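Local coordinates for protein Pre-mRNA-splicing factor 38 (Chaetomium thermophilum, PDB 5F5T) that is probably required for pre-mRNA splicing, as a member of the PRP38 family of spliceosomal proteins, at residues A[31-34]-A[35-38]; A[92-95]-A[96-99]; A[124-127]-A[128-132]; A[166-169]-A[170-174]; A[185-188]-A[189-193]. One frame throughout, in Å; residues are numbered along the deposited sequence.

Contact 1 of 5, residues A[31-34]-A[35-38]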
loop_
_atom_site.group_PDB
_atom_site.type_symbol
_atom_site.label_atom_id
_atom_site.label_comp_id
_atom_site.label_asym_id
_atom_site.label_seq_id
_atom_site.Cartn_x
_atom_site.Cartn_y
_atom_site.Cartn_z
ATOM N N GLY A 31 -10.618 -2.548 13.211
ATOM C CA GLY A 31 -10.608 -3.058 14.569
ATOM C C GLY A 31 -9.286 -2.902 15.294
ATOM O O GLY A 31 -9.068 -3.519 16.334
ATOM N N LEU A 32 -8.399 -2.077 14.750
ATOM C CA LEU A 32 -7.135 -1.777 15.419
ATOM C C LEU A 32 -7.198 -0.497 16.246
ATOM O O LEU A 32 -8.056 0.361 16.025
ATOM C CB LEU A 32 -6.005 -1.656 14.393
ATOM C CG LEU A 32 -5.607 -2.891 13.588
ATOM C CD1 LEU A 32 -4.354 -2.585 12.790
ATOM C CD2 LEU A 32 -5.384 -4.089 14.496
ATOM N N ASN A 33 -6.263 -0.363 17.181
ATOM C CA ASN A 33 -6.148 0.859 17.961
ATOM C C ASN A 33 -5.127 1.782 17.310
ATOM O O ASN A 33 -3.950 1.432 17.210
ATOM C CB ASN A 33 -5.746 0.560 19.405
ATOM C CG ASN A 33 -5.605 1.818 20.239
ATOM O OD1 ASN A 33 -4.540 2.102 20.783
ATOM N ND2 ASN A 33 -6.688 2.582 20.341
ATOM N N PRO A 34 -5.579 2.970 16.881
ATOM C CA PRO A 34 -4.780 3.922 16.102
ATOM C C PRO A 34 -3.430 4.240 16.741
ATOM O O PRO A 34 -2.431 4.390 16.034
ATOM C CB PRO A 34 -5.656 5.175 16.069
ATOM C CG PRO A 34 -7.044 4.706 16.311
ATOM C CD PRO A 34 -7.004 3.339 16.933
ATOM N N ALA A 35 -3.407 4.327 18.066
ATOM C CA ALA A 35 -2.190 4.656 18.802
ATOM C C ALA A 35 -1.126 3.572 18.702
ATOM O O ALA A 35 0.061 3.856 18.839
ATOM C CB ALA A 35 -2.512 4.926 20.246
ATOM N N THR A 36 -1.549 2.328 18.508
ATOM C CA THR A 36 -0.603 1.218 18.473
ATOM C C THR A 36 -0.384 0.642 17.073
ATOM O O THR A 36 0.277 -0.388 16.920
ATOM C CB THR A 36 -1.053 0.091 19.409
ATOM O OG1 THR A 36 -2.423 -0.231 19.141
ATOM C CG2 THR A 36 -0.919 0.536 20.853
ATOM N N ILE A 37 -0.935 1.297 16.055
ATOM C CA ILE A 37 -0.760 0.832 14.680
ATOM C C ILE A 37 0.694 0.973 14.258
ATOM O O ILE A 37 1.243 0.114 13.569
ATOM C CB ILE A 37 -1.672 1.585 13.698
ATOM C CG1 ILE A 37 -3.133 1.397 14.113
ATOM C CG2 ILE A 37 -1.493 1.049 12.291
ATOM C CD1 ILE A 37 -4.135 1.760 13.040
ATOM N N MET A 38 1.312 2.077 14.657
ATOM C CA MET A 38 2.734 2.260 14.430
ATOM C C MET A 38 3.525 1.835 15.673
ATOM O O MET A 38 3.039 1.962 16.800
ATOM C CB MET A 38 3.022 3.709 14.039
ATOM C CG MET A 38 2.570 4.012 12.612
ATOM S SD MET A 38 2.714 5.745 12.161
ATOM C CE MET A 38 4.432 5.970 12.552
HETATM O O HOH W 1 0.381 4.391 16.146
#

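Contact 2 of 5, residues A[92-95]-A[96-99]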
loop_
_atom_site.group_PDB
_atom_site.type_symbol
_atom_site.label_atom_id
_atom_site.label_comp_id
_atom_site.label_asym_id
_atom_site.label_seq_id
_atom_site.Cartn_x
_atom_site.Cartn_y
_atom_site.Cartn_z
ATOM N N ALA A 92 1.222 11.025 8.770
ATOM C CA ALA A 92 0.451 9.791 8.871
ATOM C C ALA A 92 0.081 9.525 10.328
ATOM O O ALA A 92 -1.062 9.182 10.639
ATOM C CB ALA A 92 1.228 8.623 8.297
ATOM N N PHE A 93 1.051 9.702 11.219
ATOM C CA PHE A 93 0.824 9.485 12.642
ATOM C C PHE A 93 -0.203 10.471 13.166
ATOM O O PHE A 93 -1.077 10.116 13.963
ATOM C CB PHE A 93 2.130 9.616 13.427
ATOM C CG PHE A 93 1.992 9.294 14.887
ATOM C CD1 PHE A 93 1.767 7.992 15.307
ATOM C CD2 PHE A 93 2.088 10.292 15.843
ATOM C CE1 PHE A 93 1.638 7.691 16.653
ATOM C CE2 PHE A 93 1.960 9.999 17.191
ATOM C CZ PHE A 93 1.735 8.695 17.595
ATOM N N LYS A 94 -0.109 11.709 12.695
ATOM C CA LYS A 94 -1.073 12.725 13.080
ATOM C C LYS A 94 -2.471 12.359 12.606
ATOM O O LYS A 94 -3.442 12.595 13.309
ATOM C CB LYS A 94 -0.678 14.087 12.519
ATOM C CG LYS A 94 -1.591 15.214 12.966
ATOM C CD LYS A 94 -1.839 15.162 14.464
ATOM C CE LYS A 94 -0.969 16.157 15.208
ATOM N NZ LYS A 94 -1.515 16.474 16.559
ATOM N N LEU A 95 -2.567 11.768 11.422
ATOM C CA LEU A 95 -3.851 11.312 10.912
ATOM C C LEU A 95 -4.391 10.199 11.801
ATOM O O LEU A 95 -5.592 10.136 12.069
ATOM C CB LEU A 95 -3.726 10.833 9.468
ATOM C CG LEU A 95 -3.894 11.916 8.399
ATOM C CD1 LEU A 95 -3.803 11.305 7.015
ATOM C CD2 LEU A 95 -5.203 12.670 8.572
ATOM N N LEU A 96 -3.501 9.325 12.259
ATOM C CA LEU A 96 -3.888 8.288 13.207
ATOM C C LEU A 96 -4.459 8.922 14.472
ATOM O O LEU A 96 -5.442 8.438 15.032
ATOM C CB LEU A 96 -2.696 7.396 13.558
ATOM C CG LEU A 96 -2.224 6.413 12.488
ATOM C CD1 LEU A 96 -0.978 5.680 12.956
ATOM C CD2 LEU A 96 -3.327 5.430 12.142
ATOM N N GLN A 97 -3.845 10.017 14.906
ATOM C CA GLN A 97 -4.322 10.762 16.069
ATOM C C GLN A 97 -5.709 11.365 15.841
ATOM O O GLN A 97 -6.608 11.219 16.667
ATOM C CB GLN A 97 -3.322 11.864 16.428
ATOM C CG GLN A 97 -3.442 12.387 17.840
ATOM C CD GLN A 97 -2.491 13.535 18.111
ATOM O OE1 GLN A 97 -1.445 13.648 17.474
ATOM N NE2 GLN A 97 -2.851 14.395 19.058
ATOM N N LEU A 98 -5.867 12.042 14.709
ATOM C CA LEU A 98 -7.084 12.772 14.380
ATOM C C LEU A 98 -8.243 11.852 14.028
ATOM O O LEU A 98 -9.405 12.239 14.153
ATOM C CB LEU A 98 -6.823 13.724 13.212
ATOM C CG LEU A 98 -5.795 14.833 13.433
ATOM C CD1 LEU A 98 -5.764 15.759 12.229
ATOM C CD2 LEU A 98 -6.139 15.610 14.695
ATOM N N ALA A 99 -7.914 10.644 13.581
ATOM C CA ALA A 99 -8.911 9.646 13.195
ATOM C C ALA A 99 -9.986 10.209 12.265
ATOM O O ALA A 99 -11.166 10.199 12.611
ATOM C CB ALA A 99 -9.556 9.045 14.436
#

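Contact 3 of 5, residues A[124-127]-A[128-132]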
loop_
_atom_site.group_PDB
_atom_site.type_symbol
_atom_site.label_atom_id
_atom_site.label_comp_id
_atom_site.label_asym_id
_atom_site.label_seq_id
_atom_site.Cartn_x
_atom_site.Cartn_y
_atom_site.Cartn_z
ATOM N N ALA A 124 -3.773 7.032 0.919
ATOM C CA ALA A 124 -3.707 5.613 0.607
ATOM C C ALA A 124 -2.994 4.856 1.723
ATOM O O ALA A 124 -3.429 3.776 2.126
ATOM C CB ALA A 124 -3.008 5.392 -0.717
ATOM N N PHE A 125 -1.908 5.440 2.225
ATOM C CA PHE A 125 -1.153 4.847 3.325
ATOM C C PHE A 125 -2.062 4.673 4.539
ATOM O O PHE A 125 -2.174 3.577 5.097
ATOM C CB PHE A 125 0.049 5.727 3.676
ATOM C CG PHE A 125 0.991 5.117 4.682
ATOM C CD1 PHE A 125 1.260 3.760 4.678
ATOM C CD2 PHE A 125 1.615 5.914 5.632
ATOM C CE1 PHE A 125 2.134 3.207 5.602
ATOM C CE2 PHE A 125 2.486 5.367 6.559
ATOM C CZ PHE A 125 2.747 4.011 6.543
ATOM N N TYR A 126 -2.753 5.751 4.899
ATOM C CA TYR A 126 -3.637 5.758 6.055
ATOM C C TYR A 126 -4.764 4.743 5.900
ATOM O O TYR A 126 -5.154 4.077 6.861
ATOM C CB TYR A 126 -4.214 7.159 6.273
ATOM C CG TYR A 126 -5.078 7.263 7.507
ATOM C CD1 TYR A 126 -4.508 7.400 8.764
ATOM C CD2 TYR A 126 -6.462 7.214 7.417
ATOM C CE1 TYR A 126 -5.291 7.488 9.896
ATOM C CE2 TYR A 126 -7.253 7.303 8.543
ATOM C CZ TYR A 126 -6.663 7.439 9.781
ATOM O OH TYR A 126 -7.449 7.526 10.908
ATOM N N ILE A 127 -5.291 4.638 4.684
ATOM C CA ILE A 127 -6.350 3.685 4.395
ATOM C C ILE A 127 -5.841 2.260 4.590
ATOM O O ILE A 127 -6.510 1.438 5.215
ATOM C CB ILE A 127 -6.894 3.860 2.966
ATOM C CG1 ILE A 127 -7.750 5.126 2.884
ATOM C CG2 ILE A 127 -7.711 2.643 2.546
ATOM C CD1 ILE A 127 -8.417 5.337 1.540
ATOM N N ARG A 128 -4.645 1.981 4.081
ATOM C CA ARG A 128 -4.046 0.660 4.241
ATOM C C ARG A 128 -3.850 0.340 5.721
ATOM O O ARG A 128 -4.002 -0.805 6.151
ATOM C CB ARG A 128 -2.711 0.573 3.498
ATOM C CG ARG A 128 -1.935 -0.706 3.774
ATOM C CD ARG A 128 -2.641 -1.894 3.133
ATOM N NE ARG A 128 -1.943 -3.160 3.345
ATOM C CZ ARG A 128 -1.942 -3.843 4.486
ATOM N NH1 ARG A 128 -2.598 -3.385 5.542
ATOM N NH2 ARG A 128 -1.275 -4.982 4.572
ATOM N N LEU A 129 -3.503 1.363 6.492
ATOM C CA LEU A 129 -3.308 1.207 7.927
ATOM C C LEU A 129 -4.600 0.942 8.703
ATOM O O LEU A 129 -4.601 0.146 9.641
ATOM C CB LEU A 129 -2.622 2.446 8.502
ATOM C CG LEU A 129 -1.181 2.685 8.051
ATOM C CD1 LEU A 129 -0.636 3.962 8.676
ATOM C CD2 LEU A 129 -0.302 1.492 8.386
ATOM N N THR A 130 -5.690 1.608 8.325
ATOM C CA THR A 130 -6.874 1.651 9.190
ATOM C C THR A 130 -8.150 0.980 8.676
ATOM O O THR A 130 -9.149 0.939 9.392
ATOM C CB THR A 130 -7.251 3.112 9.506
ATOM O OG1 THR A 130 -7.648 3.772 8.296
ATOM C CG2 THR A 130 -6.074 3.845 10.122
ATOM N N ARG A 131 -8.126 0.444 7.461
ATOM C CA ARG A 131 -9.361 -0.011 6.822
ATOM C C ARG A 131 -9.379 -1.517 6.602
ATOM O O ARG A 131 -8.330 -2.127 6.441
ATOM C CB ARG A 131 -9.562 0.701 5.482
ATOM C CG ARG A 131 -10.696 1.707 5.474
ATOM C CD ARG A 131 -10.405 2.833 6.435
ATOM N NE ARG A 131 -11.513 3.775 6.543
ATOM C CZ ARG A 131 -11.519 4.811 7.374
ATOM N NH1 ARG A 131 -10.475 5.030 8.162
ATOM N NH2 ARG A 131 -12.564 5.629 7.415
ATOM N N PRO A 132 -10.578 -2.125 6.616
ATOM C CA PRO A 132 -10.730 -3.563 6.360
ATOM C C PRO A 132 -10.191 -3.958 4.983
ATOM O O PRO A 132 -10.186 -3.130 4.066
ATOM C CB PRO A 132 -12.245 -3.771 6.437
ATOM C CG PRO A 132 -12.715 -2.675 7.337
ATOM C CD PRO A 132 -11.863 -1.498 6.973
#

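Contact 4 of 5, residues A[166-169]-A[170-174]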
loop_
_atom_site.group_PDB
_atom_site.type_symbol
_atom_site.label_atom_id
_atom_site.label_comp_id
_atom_site.label_asym_id
_atom_site.label_seq_id
_atom_site.Cartn_x
_atom_site.Cartn_y
_atom_site.Cartn_z
ATOM N N PHE A 166 3.713 2.586 -5.515
ATOM C CA PHE A 166 3.464 2.790 -4.095
ATOM C C PHE A 166 2.189 2.065 -3.652
ATOM O O PHE A 166 2.165 1.404 -2.610
ATOM C CB PHE A 166 3.375 4.289 -3.789
ATOM C CG PHE A 166 3.266 4.605 -2.327
ATOM C CD1 PHE A 166 4.308 4.320 -1.460
ATOM C CD2 PHE A 166 2.114 5.184 -1.818
ATOM C CE1 PHE A 166 4.203 4.610 -0.110
ATOM C CE2 PHE A 166 2.003 5.475 -0.471
ATOM C CZ PHE A 166 3.049 5.189 0.384
ATOM N N ILE A 167 1.137 2.189 -4.457
ATOM C CA ILE A 167 -0.128 1.509 -4.198
ATOM C C ILE A 167 0.069 0.002 -4.199
ATOM O O ILE A 167 -0.400 -0.697 -3.299
ATOM C CB ILE A 167 -1.199 1.869 -5.246
ATOM C CG1 ILE A 167 -1.527 3.360 -5.183
ATOM C CG2 ILE A 167 -2.452 1.043 -5.035
ATOM C CD1 ILE A 167 -2.040 3.806 -3.847
ATOM N N ASP A 168 0.782 -0.487 -5.209
ATOM C CA ASP A 168 1.063 -1.912 -5.321
ATOM C C ASP A 168 1.848 -2.392 -4.104
ATOM O O ASP A 168 1.615 -3.496 -3.605
ATOM C CB ASP A 168 1.842 -2.209 -6.604
ATOM C CG ASP A 168 1.873 -3.689 -6.940
ATOM O OD1 ASP A 168 0.827 -4.358 -6.803
ATOM O OD2 ASP A 168 2.950 -4.187 -7.328
ATOM N N ASP A 169 2.770 -1.558 -3.625
ATOM C CA ASP A 169 3.517 -1.865 -2.410
ATOM C C ASP A 169 2.598 -1.976 -1.196
ATOM O O ASP A 169 2.731 -2.892 -0.388
ATOM C CB ASP A 169 4.593 -0.814 -2.149
ATOM C CG ASP A 169 5.840 -1.035 -2.986
ATOM O OD1 ASP A 169 5.887 -2.038 -3.727
ATOM O OD2 ASP A 169 6.782 -0.219 -2.881
ATOM N N LEU A 170 1.661 -1.043 -1.077
ATOM C CA LEU A 170 0.688 -1.073 0.007
ATOM C C LEU A 170 -0.145 -2.350 -0.041
ATOM O O LEU A 170 -0.473 -2.937 0.990
ATOM C CB LEU A 170 -0.231 0.144 -0.069
ATOM C CG LEU A 170 0.391 1.510 0.194
ATOM C CD1 LEU A 170 -0.629 2.597 -0.102
ATOM C CD2 LEU A 170 0.856 1.591 1.641
ATOM N N LEU A 171 -0.505 -2.754 -1.253
ATOM C CA LEU A 171 -1.341 -3.927 -1.467
ATOM C C LEU A 171 -0.620 -5.276 -1.347
ATOM O O LEU A 171 -1.266 -6.296 -1.122
ATOM C CB LEU A 171 -2.011 -3.821 -2.836
ATOM C CG LEU A 171 -2.941 -2.611 -2.956
ATOM C CD1 LEU A 171 -3.637 -2.587 -4.305
ATOM C CD2 LEU A 171 -3.951 -2.598 -1.811
ATOM N N THR A 172 0.699 -5.297 -1.523
ATOM C CA THR A 172 1.415 -6.576 -1.586
ATOM C C THR A 172 2.542 -6.753 -0.569
ATOM O O THR A 172 3.159 -7.816 -0.507
ATOM C CB THR A 172 2.032 -6.801 -2.982
ATOM O OG1 THR A 172 3.127 -5.896 -3.172
ATOM C CG2 THR A 172 0.995 -6.584 -4.073
ATOM N N LYS A 173 2.826 -5.724 0.219
ATOM C CA LYS A 173 3.977 -5.788 1.110
ATOM C C LYS A 173 3.560 -5.715 2.577
ATOM O O LYS A 173 2.544 -5.105 2.918
ATOM C CB LYS A 173 4.964 -4.668 0.786
ATOM C CG LYS A 173 6.066 -5.083 -0.176
ATOM C CD LYS A 173 6.870 -3.887 -0.656
ATOM C CE LYS A 173 8.169 -4.334 -1.311
ATOM N NZ LYS A 173 8.057 -4.391 -2.795
ATOM N N ASP A 174 4.347 -6.358 3.435
ATOM C CA ASP A 174 4.107 -6.368 4.877
ATOM C C ASP A 174 4.581 -5.098 5.575
ATOM O O ASP A 174 3.982 -4.671 6.559
ATOM C CB ASP A 174 4.774 -7.589 5.516
ATOM C CG ASP A 174 4.071 -8.886 5.164
ATOM O OD1 ASP A 174 2.853 -8.844 4.887
ATOM O OD2 ASP A 174 4.734 -9.943 5.165
#

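Contact 5 of 5, residues A[185-188]-A[189-193]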
loop_
_atom_site.group_PDB
_atom_site.type_symbol
_atom_site.label_atom_id
_atom_site.label_comp_id
_atom_site.label_asym_id
_atom_site.label_seq_id
_atom_site.Cartn_x
_atom_site.Cartn_y
_atom_site.Cartn_z
ATOM N N ARG A 185 -6.111 -10.690 4.599
ATOM C CA ARG A 185 -6.378 -11.867 3.800
ATOM C C ARG A 185 -5.889 -11.533 2.398
ATOM O O ARG A 185 -6.077 -10.414 1.920
ATOM C CB ARG A 185 -7.863 -12.231 3.808
ATOM C CG ARG A 185 -8.484 -12.316 5.195
ATOM C CD ARG A 185 -9.963 -12.664 5.109
ATOM N NE ARG A 185 -10.756 -11.487 4.774
ATOM C CZ ARG A 185 -12.046 -11.337 5.059
ATOM N NH1 ARG A 185 -12.709 -12.299 5.681
ATOM N NH2 ARG A 185 -12.672 -10.220 4.714
ATOM N N ARG A 186 -5.211 -12.479 1.762
ATOM C CA ARG A 186 -4.715 -12.273 0.409
ATOM C C ARG A 186 -5.885 -12.096 -0.550
ATOM O O ARG A 186 -6.986 -12.585 -0.286
ATOM C CB ARG A 186 -3.831 -13.439 -0.021
ATOM C CG ARG A 186 -2.535 -13.534 0.747
ATOM C CD ARG A 186 -1.580 -14.494 0.073
ATOM N NE ARG A 186 -1.544 -15.774 0.769
ATOM C CZ ARG A 186 -2.275 -16.827 0.433
ATOM N NH1 ARG A 186 -3.097 -16.760 -0.602
ATOM N NH2 ARG A 186 -2.176 -17.948 1.130
ATOM N N ARG A 187 -5.647 -11.403 -1.658
ATOM C CA ARG A 187 -6.720 -11.091 -2.593
ATOM C C ARG A 187 -7.374 -12.360 -3.133
ATOM O O ARG A 187 -8.597 -12.421 -3.273
ATOM C CB ARG A 187 -6.200 -10.237 -3.746
ATOM C CG ARG A 187 -7.187 -9.178 -4.202
ATOM C CD ARG A 187 -7.115 -8.940 -5.699
ATOM N NE ARG A 187 -8.045 -7.895 -6.113
ATOM C CZ ARG A 187 -9.232 -8.124 -6.666
ATOM N NH1 ARG A 187 -9.647 -9.369 -6.869
ATOM N NH2 ARG A 187 -10.007 -7.106 -7.013
ATOM N N ASP A 188 -6.562 -13.374 -3.421
ATOM C CA ASP A 188 -7.090 -14.635 -3.933
ATOM C C ASP A 188 -8.003 -15.315 -2.909
ATOM O O ASP A 188 -8.944 -16.013 -3.284
ATOM C CB ASP A 188 -5.959 -15.583 -4.345
ATOM C CG ASP A 188 -5.007 -15.887 -3.213
ATOM O OD1 ASP A 188 -5.002 -15.132 -2.225
ATOM O OD2 ASP A 188 -4.262 -16.885 -3.314
ATOM N N ILE A 189 -7.711 -15.132 -1.623
ATOM C CA ILE A 189 -8.579 -15.655 -0.568
ATOM C C ILE A 189 -9.948 -14.979 -0.630
ATOM O O ILE A 189 -10.981 -15.648 -0.565
ATOM C CB ILE A 189 -7.956 -15.479 0.840
ATOM C CG1 ILE A 189 -7.165 -16.729 1.242
ATOM C CG2 ILE A 189 -9.037 -15.300 1.892
ATOM C CD1 ILE A 189 -6.187 -17.222 0.205
ATOM N N LEU A 190 -9.949 -13.656 -0.771
ATOM C CA LEU A 190 -11.189 -12.891 -0.892
ATOM C C LEU A 190 -11.978 -13.319 -2.127
ATOM O O LEU A 190 -13.204 -13.435 -2.084
ATOM C CB LEU A 190 -10.883 -11.393 -0.957
ATOM C CG LEU A 190 -10.256 -10.756 0.287
ATOM C CD1 LEU A 190 -10.433 -9.245 0.291
ATOM C CD2 LEU A 190 -10.859 -11.354 1.551
ATOM N N GLU A 191 -11.262 -13.567 -3.220
ATOM C CA GLU A 191 -11.877 -13.990 -4.471
ATOM C C GLU A 191 -12.513 -15.366 -4.311
ATOM O O GLU A 191 -13.615 -15.620 -4.800
ATOM C CB GLU A 191 -10.839 -14.007 -5.598
ATOM C CG GLU A 191 -10.340 -12.624 -5.991
ATOM C CD GLU A 191 -9.278 -12.654 -7.080
ATOM O OE1 GLU A 191 -9.273 -13.598 -7.896
ATOM O OE2 GLU A 191 -8.437 -11.728 -7.108
ATOM N N ASP A 192 -11.810 -16.245 -3.607
ATOM C CA ASP A 192 -12.309 -17.578 -3.307
ATOM C C ASP A 192 -13.583 -17.507 -2.467
ATOM O O ASP A 192 -14.506 -18.300 -2.649
ATOM C CB ASP A 192 -11.231 -18.392 -2.585
ATOM C CG ASP A 192 -11.703 -19.779 -2.204
ATOM O OD1 ASP A 192 -11.761 -20.654 -3.094
ATOM O OD2 ASP A 192 -12.008 -19.997 -1.012
ATOM N N LEU A 193 -13.618 -16.550 -1.545
ATOM C CA LEU A 193 -14.772 -16.328 -0.674
ATOM C C LEU A 193 -15.873 -15.480 -1.316
ATOM O O LEU A 193 -16.849 -15.128 -0.652
ATOM C CB LEU A 193 -14.325 -15.681 0.642
ATOM C CG LEU A 193 -13.795 -16.575 1.773
ATOM C CD1 LEU A 193 -12.815 -17.638 1.295
ATOM C CD2 LEU A 193 -13.148 -15.705 2.840
#

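Contact 1 of 5, residues A[31-34]-A[35-38]
The side chains of Asn33 and Thr36 cross at about a right angle. Thr36 OG1 comes within 3.4 Å of Asn33 CB, and its hydroxyl donates to the backbone oxygen Asn33 O at 3.0 Å. Thr36 N also bonds to Asn33 O, at 2.9 Å. Both donors approach from the same face of that carbonyl, so one oxygen is gripped twice. The hydroxyl gets there because it sits between the backbone N and the carbonyl carbon of Thr36 (chi1 50°). The backbone bond closes a type I beta turn, with Pro34 and Ala35 at its corners. A second, weak bond from Ile37 N to Pro34 O overlaps it. The turn lies in the loop between helix 9-19 and helix 40-48. Ile37 folds its long branch back over the turn. Its CG1 lies 3.6 Å from Pro34 CA, and its CD1 reaches Leu32 CB at 4.1 Å. Beyond the turn, the same side chain packs on Leu96 of helix 87-98 and on Leu129 and Thr130 of helix 117-130. A water bridges the far end: it donates to Pro34 O at 2.8 Å, donates weakly to Ala35 O, and accepts from Met38 N.

Contact 2 of 5, residues A[92-95]-A[96-99]
Lys94 and Gln97 make the polar side-chain contact. Lys94 NZ donates to Gln97 OE1 at 3.0 Å. The ammonium comes in from above the amide plane, 49° out of it, and not along a lone pair. The lysine chain bends at chi2 (47°) and chi3 (100°), which curls it back towards the glutamine, whose own chain is extended beyond CG. Lys94 CD also lies 3.4 Å from Gln97 OE1, so the methylenes pass alongside the carbonyl oxygen. With a serine at Lys94, Gln97 OE1 would probably lose this donor and the amide would be freer to turn. The backbone bonds are those of an alpha helix, each to the residue four before. They run from Leu96 N to Ala92 O through to Ala99 N, which reaches Leu95 O at 2.8 Å. This is the C-terminal end of helix 87-98, and Ala99 leaves it with positive phi. The apolar contacts are looser. Phe93 CD1 and Leu96 CD1 are 4.3 Å apart, the methyl standing obliquely to the ring. Lys94 CD meets Leu98 CG at 4.1 Å. Trp52 of helix 50-55 touches Phe93, Lys94 and Gln97, while Leu95 and Leu96 lie against Tyr126 of helix 117-130.

Contact 3 of 5, residues A[124-127]-A[128-132]
One face of the Phe125 ring carries Leu129 CD1, which sits over the ring centre, 4.0 Å from the centroid and 11° off the normal. One face of the Tyr126 ring carries Thr130 CG2, 3.8 Å from the centroid and shifted toward the rim. Both are CH-pi contacts between residues four apart. The Arg131 guanidinium holds Thr130 OG1 at its edge, in plane. NH1 of Arg131 donates to this hydroxyl oxygen at 3.1 Å with a fairly straight angle of 159°. The Tyr126 ring and the guanidinium are turned 51° apart, and Arg131 NH1 stands obliquely to the ring, 4.0 Å from Tyr126 CE2. These contacts form the last turns of helix 117-130, in the buried centre of the helical domain. Pro132, two residues on, is the N-cap of helix 133-140. Thr130 OG1 also donates to Tyr126 O at 2.9 Å. It sits between its own backbone N and carbonyl carbon, with CG2 anti to the carbonyl carbon; this sends the hydroxyl to Tyr126 O and the methyl over the Tyr126 ring. Thr130 N bonds the same oxygen from the opposite face of the carbonyl. The hydroxyl therefore both gives and accepts. A valine in place of Thr130 would probably leave Arg131 NH1 without this acceptor and Tyr126 O with one donor fewer. Beside them Ile127 CG2 packs on Arg131 CB at 4.0 Å. Outside the two segments, Arg131 NH2 forms a salt bridge with Asp102. Arg128 turns away: its NE donates to Leu170 O, and its guanidinium makes a cation-pi contact with Trp182.

Contact 4 of 5, residues A[166-169]-A[170-174]
Leu170 N bonds to Phe166 O, and Leu171 N to Ile167 O, in regular alpha-helical fashion, but the bonds from Thr172 N to Asp168 O and from Lys173 N to Asp169 O are weak as helix 163-172 ends. Thr172 adds its hydroxyl: OG1 donates to Asp168 O at 2.9 Å, from above the carbonyl plane, 38° out of it. Its CG2 lies 3.5 Å from Asp168 OD1. The carboxylate of Asp168 finds its polar partner elsewhere, since OD2 forms a salt bridge with a basic side chain of another protein chain. Asp169 and Lys173 lie side by side, pointing the same way. Their salt bridge is weak, with Lys173 NZ 3.3 Å from Asp169 OD1. The lysine chain, extended at chi2 and chi3, carries its CD alongside the carboxylate, 3.7 Å from OD1 of Asp169, and the bend at chi4 (97°) turns NZ toward that oxygen. On the apolar side, Leu170 CG lies over one face of the Phe166 ring, while Leu170 CD1 comes 3.9 Å from Phe166 CE2. Ile167 and Leu171 run alongside each other, and Ile167 CG2 meets Leu171 CD1 at 3.9 Å. This apolar side faces inward. Phe166, Ile167 and Leu170 pack on helix 117-130, Ile167, Leu170 and Leu171 on helix 133-140, and Phe166 and Leu170 also touch Val176 of the short strand 175-176.

Contact 5 of 5, residues A[185-188]-A[189-193]
Arg187 NH1 donates to Glu191 OE2 at 2.7 Å in a salt bridge one helical turn apart. The oxygen is at the guanidinium edge, but it is met from above the carboxylate plane. The two flat groups are 73° apart. The guanidinium has further acceptors: NH1 also bonds to Glu197 O, and NE pairs with Glu141 OE2. Asp188 serves two donors. Its carboxylate lies at the edge of the Arg186 guanidinium in a salt bridge, with Asp188 OD2 3.0 Å from Arg186 NH1. Asp188 OD1 also accepts a weak bond from Ile189 N at 2.8 Å. The carboxylate can fold back to that backbone N-H because its CG stands between the backbone N and the carbonyl carbon (chi1 58°). Arg186 O takes Leu190 N at 3.2 Å and a weak bond from Ile189 N. Arg185 finds its acceptor outside the helix: its NE forms a salt bridge with Asp133, and its backbone O accepts from Tyr137 OH. The aliphatic part of Arg185 packs on the helix, with CB 3.8 Å from Ile189 CG2 and CD 3.9 Å from Leu190 CD2. Leu190 itself is buried against helix 133-140. The arrangement is a complete short surface alpha helix, 187-192, with Arg186 at the N-cap, an acid in the first turn near the backbone N-H groups, and an i to i+4 arginine-glutamate pair along its side.

How the contacts relate
The contacts come in order along the chain, all within the PRP38 family region. Helix 117-130, with contact 3, is the hub. The centre of contact 3 is about 11 Å from the centres of contacts 1, 2 and 4, and it touches all three. Contacts 1 and 2 also touch: the loop 31-38 packs on the end of helix 87-98, with Met38 against Phe93 and Leu96. Contact 4, at the end of helix 163-172, lies across the hub, about 20 Å from contact 2 between centres. Contact 5, on helix 187-192, is outermost and touches none of the others. Contacts 2, 3 and 4 are thus the C-terminal ends of three helices packed together in one helical domain.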